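Local coordinates for fructose 1-phosphate kinase (Staphylococcus aureus, PDB 2JG5), which probably catalyses the ATP-dependent phosphorylation of fructose 1-phosphate to fructose 1,6-bisphosphate, as a member of the pfkB carbohydrate kinase family, at residues Thr109-Gln112 with Phe113-Leu117; Gly203-Leu206 with Val207-Gly210; Ala253-Val256 with Ala257-Ser261. All coordinates share one frame; numbering follows the deposited sequence.

Interaction 1. Residues Thr109-Gln112 with Phe113-Leu117; sequences TSTQ and FEQLL
Thr109 and Phe113 meet across the opening turn of helix 110-120, which starts with a capping box built by Thr109 and Gln112. Thr109 is the N-cap: its OG1 accepts from Gln112 N at 3.1 Å. In the return bond, Gln112 OE1 takes the N-H of Thr109, with OE1 to N 3.2 Å and the donor lying above the amide plane. Gln112 CG beside the backbone N and a bend at chi2 (148°) bring the amide back over the first turn. The regular helical pattern follows at once: Phe113 N donates to Thr109 O at 3.2 Å, nearly straight at 167°, and Glu114 N to Ser110 O at 2.8 Å. On the outer face, Glu114 packs its extended chain against the Ser110 carbonyl, CG to O 3.1 Å. Gln115 runs alongside Gln112, pointing the same way, its NE2 3.9 Å from Gln112 CG, with the two amide planes 72° apart. Gln112 NE2 also makes a weak hydrogen bond to Asp84. Phe113 and Leu116 lean on Phe58 of strand 58-59, Leu116 and Gln112 on Ile81 of strand 77-82, and Phe113 and Leu117 reach helix 143-154, seating the helix on an edge of the parallel sheet.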
loop_
_atom_site.group_PDB
_atom_site.type_symbol
_atom_site.label_atom_id
_atom_site.label_comp_id
_atom_site.label_asym_id
_atom_site.label_seq_id
_atom_site.Cartn_x
_atom_site.Cartn_y
_atom_site.Cartn_z
ATOM N N THR A 109 7.473 -18.695 -7.977
ATOM C CA THR A 109 7.867 -19.768 -8.900
ATOM C C THR A 109 8.435 -20.961 -8.130
ATOM O O THR A 109 8.742 -20.850 -6.949
ATOM C CB THR A 109 8.943 -19.279 -9.898
ATOM O OG1 THR A 109 10.138 -18.949 -9.179
ATOM C CG2 THR A 109 8.460 -18.050 -10.685
ATOM N N SER A 110 8.595 -22.092 -8.810
ATOM C CA SER A 110 9.138 -23.303 -8.189
ATOM C C SER A 110 10.623 -23.144 -7.915
ATOM O O SER A 110 11.128 -23.616 -6.901
ATOM C CB SER A 110 8.903 -24.508 -9.088
ATOM O OG SER A 110 7.521 -24.742 -9.241
ATOM N N THR A 111 11.295 -22.453 -8.831
ATOM C CA THR A 111 12.708 -22.110 -8.734
ATOM C C THR A 111 13.024 -21.275 -7.486
ATOM O O THR A 111 14.048 -21.494 -6.809
ATOM C CB THR A 111 13.137 -21.383 -10.032
ATOM O OG1 THR A 111 13.373 -22.356 -11.054
ATOM C CG2 THR A 111 14.384 -20.537 -9.837
ATOM N N GLN A 112 12.145 -20.315 -7.195
ATOM C CA GLN A 112 12.266 -19.487 -6.009
ATOM C C GLN A 112 12.042 -20.279 -4.726
ATOM O O GLN A 112 12.793 -20.124 -3.764
ATOM C CB GLN A 112 11.319 -18.298 -6.101
ATOM C CG GLN A 112 11.912 -17.168 -6.925
ATOM C CD GLN A 112 10.885 -16.355 -7.678
ATOM O OE1 GLN A 112 9.673 -16.492 -7.473
ATOM N NE2 GLN A 112 11.369 -15.492 -8.570
ATOM N N PHE A 113 11.017 -21.129 -4.711
ATOM C CA PHE A 113 10.813 -22.022 -3.580
ATOM C C PHE A 113 12.021 -22.950 -3.374
ATOM O O PHE A 113 12.417 -23.221 -2.235
ATOM C CB PHE A 113 9.520 -22.847 -3.715
ATOM C CG PHE A 113 9.268 -23.736 -2.529
ATOM C CD1 PHE A 113 8.766 -23.204 -1.341
ATOM C CD2 PHE A 113 9.587 -25.095 -2.578
ATOM C CE1 PHE A 113 8.571 -24.009 -0.234
ATOM C CE2 PHE A 113 9.386 -25.906 -1.471
ATOM C CZ PHE A 113 8.882 -25.365 -0.301
ATOM N N GLU A 114 12.591 -23.425 -4.485
ATOM C CA GLU A 114 13.817 -24.235 -4.477
ATOM C C GLU A 114 14.988 -23.501 -3.817
ATOM O O GLU A 114 15.729 -24.103 -3.035
ATOM C CB GLU A 114 14.183 -24.672 -5.900
ATOM C CG GLU A 114 13.322 -25.806 -6.419
ATOM C CD GLU A 114 13.196 -25.861 -7.943
ATOM O OE1 GLU A 114 14.106 -25.369 -8.661
ATOM O OE2 GLU A 114 12.177 -26.430 -8.424
ATOM N N GLN A 115 15.129 -22.208 -4.116
ATOM C CA GLN A 115 16.092 -21.334 -3.435
ATOM C C GLN A 115 15.930 -21.320 -1.905
ATOM O O GLN A 115 16.923 -21.303 -1.179
ATOM C CB GLN A 115 15.970 -19.895 -3.939
ATOM C CG GLN A 115 16.511 -19.627 -5.319
ATOM C CD GLN A 115 16.346 -18.173 -5.731
ATOM O OE1 GLN A 115 16.754 -17.257 -5.004
ATOM N NE2 GLN A 115 15.751 -17.950 -6.895
ATOM N N LEU A 116 14.681 -21.307 -1.433
ATOM C CA LEU A 116 14.391 -21.348 0.001
ATOM C C LEU A 116 14.861 -22.650 0.626
ATOM O O LEU A 116 15.513 -22.634 1.668
ATOM C CB LEU A 116 12.892 -21.153 0.279
ATOM C CG LEU A 116 12.421 -21.420 1.713
ATOM C CD1 LEU A 116 13.169 -20.507 2.690
ATOM C CD2 LEU A 116 10.908 -21.241 1.858
ATOM N N LEU A 117 14.513 -23.766 -0.009
ATOM C CA LEU A 117 14.973 -25.088 0.403
ATOM C C LEU A 117 16.497 -25.205 0.429
ATOM O O LEU A 117 17.051 -25.913 1.277
ATOM C CB LEU A 117 14.418 -26.163 -0.531
ATOM C CG LEU A 117 12.911 -26.371 -0.646
ATOM C CD1 LEU A 117 12.636 -27.565 -1.564
ATOM C CD2 LEU A 117 12.258 -26.554 0.741
#

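Interaction 2. Residues Gly203-Leu206 with Val207-Gly210; sequences GRLL and VDKG
Val207 packs back onto Gly203 and Arg204 in the last turn of helix 196-208, and this is the compact part of the contact. Its CG2, beside the backbone N and opposite the carbonyl carbon, stands 3.4 Å from Gly203 O, while CB lies 3.4 Å from Arg204 O. The backbone repeats the same pairing: Val207 N donates to Gly203 O at 3.2 Å, and Asp208 N to Arg204 O at 2.9 Å. The second bond is bent, with an N-H...O angle of 139°.

The solvent side is looser. Asp208 crosses the end of Leu205, with OD2 4.0 Å from CD2, a distance that marks mere van der Waals contact. Its carboxylate sits over the Arg204 carbonyl and does not meet the guanidinium: Arg204 NE is 6.8 Å from Asp208 OD1. Arg204 spends its charge elsewhere, in a salt bridge from NH2 to Asp304 and a hydrogen bond from NE to the Asp227 carbonyl. Lys209 is exposed, its end leading away from residues 203-206 and its side chain touching Leu171; its place against Leu205 is doubtful in the model. Beyond it Gly210 takes a phi of 142°, where the backbone leaves the helical path. Glycine reaches this positive phi readily, having no side chain to meet the preceding carbonyl.

Leu206 carries the inner face, touching Leu185 and Met188 of helix 182-188 as well as Leu171 and Phe189. Leu206 and Val207 both rest on Val214 of strand 214-217, the edge of the antiparallel sheet to which this turn leads, and the carbonyl of Gly210 receives a hydrogen bond from His174 ND1.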
loop_
_atom_site.group_PDB
_atom_site.type_symbol
_atom_site.label_atom_id
_atom_site.label_comp_id
_atom_site.label_asym_id
_atom_site.label_seq_id
_atom_site.Cartn_x
_atom_site.Cartn_y
_atom_site.Cartn_z
ATOM N N GLY A 203 -2.416 -35.009 23.171
ATOM C CA GLY A 203 -1.151 -34.340 22.907
ATOM C C GLY A 203 0.030 -35.292 22.888
ATOM O O GLY A 203 0.935 -35.144 22.062
ATOM N N ARG A 204 0.031 -36.265 23.797
ATOM C CA ARG A 204 1.083 -37.281 23.838
ATOM C C ARG A 204 0.945 -38.307 22.712
ATOM O O ARG A 204 1.926 -38.949 22.325
ATOM C CB ARG A 204 1.126 -37.975 25.204
ATOM C CG ARG A 204 2.428 -38.742 25.458
ATOM C CD ARG A 204 2.618 -39.049 26.928
ATOM N NE ARG A 204 3.048 -37.870 27.676
ATOM C CZ ARG A 204 2.769 -37.646 28.957
ATOM N NH1 ARG A 204 3.208 -36.537 29.536
ATOM N NH2 ARG A 204 2.033 -38.515 29.656
ATOM N N LEU A 205 -0.267 -38.464 22.185
ATOM C CA LEU A 205 -0.470 -39.308 21.007
ATOM C C LEU A 205 0.203 -38.659 19.794
ATOM O O LEU A 205 0.706 -39.339 18.913
ATOM C CB LEU A 205 -1.960 -39.556 20.761
ATOM C CG LEU A 205 -2.719 -40.366 21.826
ATOM C CD1 LEU A 205 -4.209 -40.291 21.588
ATOM C CD2 LEU A 205 -2.267 -41.822 21.894
ATOM N N LEU A 206 0.227 -37.333 19.783
ATOM C CA LEU A 206 0.948 -36.575 18.766
ATOM C C LEU A 206 2.460 -36.737 18.894
ATOM O O LEU A 206 3.163 -36.826 17.894
ATOM C CB LEU A 206 0.560 -35.097 18.833
ATOM C CG LEU A 206 -0.840 -34.773 18.316
ATOM C CD1 LEU A 206 -1.202 -33.346 18.692
ATOM C CD2 LEU A 206 -0.924 -34.996 16.794
ATOM N N VAL A 207 2.941 -36.774 20.132
ATOM C CA VAL A 207 4.328 -37.102 20.456
ATOM C C VAL A 207 4.692 -38.538 20.017
ATOM O O VAL A 207 5.840 -38.803 19.634
ATOM C CB VAL A 207 4.605 -36.889 21.973
ATOM C CG1 VAL A 207 6.048 -37.218 22.336
ATOM C CG2 VAL A 207 4.298 -35.457 22.373
ATOM N N ASP A 208 3.723 -39.453 20.062
ATOM C CA ASP A 208 3.932 -40.814 19.560
ATOM C C ASP A 208 4.075 -40.848 18.038
ATOM O O ASP A 208 4.857 -41.631 17.499
ATOM C CB ASP A 208 2.795 -41.747 19.991
ATOM C CG ASP A 208 2.768 -41.986 21.487
ATOM O OD1 ASP A 208 3.808 -41.778 22.150
ATOM O OD2 ASP A 208 1.704 -42.396 22.001
ATOM N N LYS A 209 3.317 -39.988 17.359
ATOM C CA LYS A 209 3.352 -39.896 15.897
ATOM C C LYS A 209 4.620 -39.216 15.371
ATOM O O LYS A 209 4.882 -39.253 14.167
ATOM C CB LYS A 209 2.099 -39.196 15.344
ATOM C CG LYS A 209 0.810 -39.565 16.068
ATOM C CD LYS A 209 -0.351 -39.798 15.128
ATOM C CE LYS A 209 -0.494 -41.279 14.804
ATOM N NZ LYS A 209 -1.509 -41.522 13.742
ATOM N N GLY A 210 5.402 -38.606 16.266
ATOM C CA GLY A 210 6.671 -38.000 15.883
ATOM C C GLY A 210 7.099 -36.697 16.539
ATOM O O GLY A 210 8.292 -36.424 16.605
#

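Interaction 3. Residues Ala253-Val256 with Ala257-Ser261; sequences AGMV and AGIAS
Met255 and Ile259 make an i to i+4 contact within a largely buried part of helix 247-260, in the ribokinase-type core, where the helix runs on from the region of the family's GxGD motif. Four successive backbone bonds define the turn. Ala257 N donates to Ala253 O at 2.9 Å, Gly258 N to Gly254 O at 3.1 Å, and Ala260 N to Val256 O at 2.8 Å. Between them, Ile259 N reaches Met255 O with an N-H...O angle of 175°, almost straight. The chain leaves helical geometry only at Ser261, whose N still bonds to Ala257 O.

Over this scaffold the Met255 and Ile259 side chains meet at a slant, CG to CD1 4.1 Å. Ile259 CG1 stands beside the backbone N, anti to the carbonyl carbon (chi1 -59°), which puts it 3.3 Å from Met255 O. Met255 sends CG away from its own backbone N and then bends at chi2 (74°), and the side chain packs on Ala268, Phe269 and Ala272 of helix 265-280. On another face, Ala253 and Ala257 present small methyls to helix 38-48, where both touch Leu46; the Ala257 CB lies 3.3 Å from Ala253 O. Val256 and Ala260 rest on Ile2 of strand 2-6, a strand in the interior of the parallel sheet.

The hydrogen bonds across this contact all join backbone amides and carbonyls, and the Met255-Ile259 meeting is apolar. Cohesion within the turn therefore comes mainly from the main chain. Ala253 and Ala257 offer Leu46 methyls alone, and Gly254 and Gly258 add no side chain. Gln271 NE2 gives Gly254 O a weak hydrogen bond; otherwise the apolar side chains meet their neighbours by van der Waals contact.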
loop_
_atom_site.group_PDB
_atom_site.type_symbol
_atom_site.label_atom_id
_atom_site.label_comp_id
_atom_site.label_asym_id
_atom_site.label_seq_id
_atom_site.Cartn_x
_atom_site.Cartn_y
_atom_site.Cartn_z
ATOM N N ALA A 253 7.758 -17.750 20.002
ATOM C CA ALA A 253 9.018 -17.019 20.239
ATOM C C ALA A 253 9.520 -17.132 21.687
ATOM O O ALA A 253 10.707 -17.267 21.917
ATOM C CB ALA A 253 8.878 -15.537 19.830
ATOM N N GLY A 254 8.614 -17.061 22.653
ATOM C CA GLY A 254 8.974 -17.230 24.064
ATOM C C GLY A 254 9.612 -18.576 24.345
ATOM O O GLY A 254 10.624 -18.664 25.054
ATOM N N MET A 255 9.028 -19.627 23.771
ATOM C CA MET A 255 9.493 -20.995 23.994
ATOM C C MET A 255 10.857 -21.222 23.362
ATOM O O MET A 255 11.760 -21.769 24.002
ATOM C CB MET A 255 8.479 -22.008 23.452
ATOM C CG MET A 255 8.814 -23.457 23.807
ATOM S SD MET A 255 8.493 -23.849 25.552
ATOM C CE MET A 255 9.235 -25.480 25.645
ATOM N N VAL A 256 11.003 -20.795 22.106
ATOM C CA VAL A 256 12.277 -20.912 21.410
ATOM C C VAL A 256 13.370 -20.121 22.132
ATOM O O VAL A 256 14.445 -20.662 22.378
ATOM C CB VAL A 256 12.178 -20.491 19.927
ATOM C CG1 VAL A 256 13.532 -20.583 19.267
ATOM C CG2 VAL A 256 11.168 -21.376 19.185
ATOM N N ALA A 257 13.081 -18.869 22.507
ATOM C CA ALA A 257 14.072 -18.028 23.194
ATOM C C ALA A 257 14.553 -18.673 24.492
ATOM O O ALA A 257 15.750 -18.639 24.788
ATOM C CB ALA A 257 13.539 -16.657 23.466
ATOM N N GLY A 258 13.615 -19.254 25.245
ATOM C CA GLY A 258 13.914 -19.980 26.484
ATOM C C GLY A 258 14.905 -21.116 26.270
ATOM O O GLY A 258 15.948 -21.152 26.919
ATOM N N ILE A 259 14.583 -22.023 25.343
ATOM C CA ILE A 259 15.447 -23.162 24.993
ATOM C C ILE A 259 16.808 -22.665 24.488
ATOM O O ILE A 259 17.857 -23.139 24.910
ATOM C CB ILE A 259 14.809 -24.050 23.880
ATOM C CG1 ILE A 259 13.452 -24.612 24.302
ATOM C CG2 ILE A 259 15.745 -25.214 23.483
ATOM C CD1 ILE A 259 12.579 -25.001 23.114
ATOM N N ALA A 260 16.770 -21.711 23.565
ATOM C CA ALA A 260 17.964 -21.126 22.997
ATOM C C ALA A 260 18.868 -20.501 24.066
ATOM O O ALA A 260 20.088 -20.608 23.983
ATOM C CB ALA A 260 17.581 -20.103 21.953
ATOM N N SER A 261 18.275 -19.876 25.079
ATOM C CA SER A 261 19.058 -19.160 26.079
ATOM C C SER A 261 19.276 -19.947 27.390
ATOM O O SER A 261 19.595 -19.370 28.426
ATOM C CB SER A 261 18.459 -17.768 26.332
ATOM O OG SER A 261 17.300 -17.858 27.135
#

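Overall arrangement
From the N terminus the chain meets the three contacts strictly in series; none nests in or crosses another. Each joins consecutive residues, so none closes a long loop: each holds a turn within its own helix. Interaction 1 starts helix 110-120, which leads from the four-stranded mixed sheet into strand 128-132 of the parallel sheet. Interaction 2 lies at the C-terminal end of helix 196-208, just ahead of the antiparallel sheet. Interaction 3 lies toward the C-terminal end of helix 247-260, packed against helices 38-48 and 265-280. The centres of 1 and 2 are 31 Å apart, and even interactions 2 and 3 have nearest atoms about 12 Å apart, so any connection between them runs through the intervening fold.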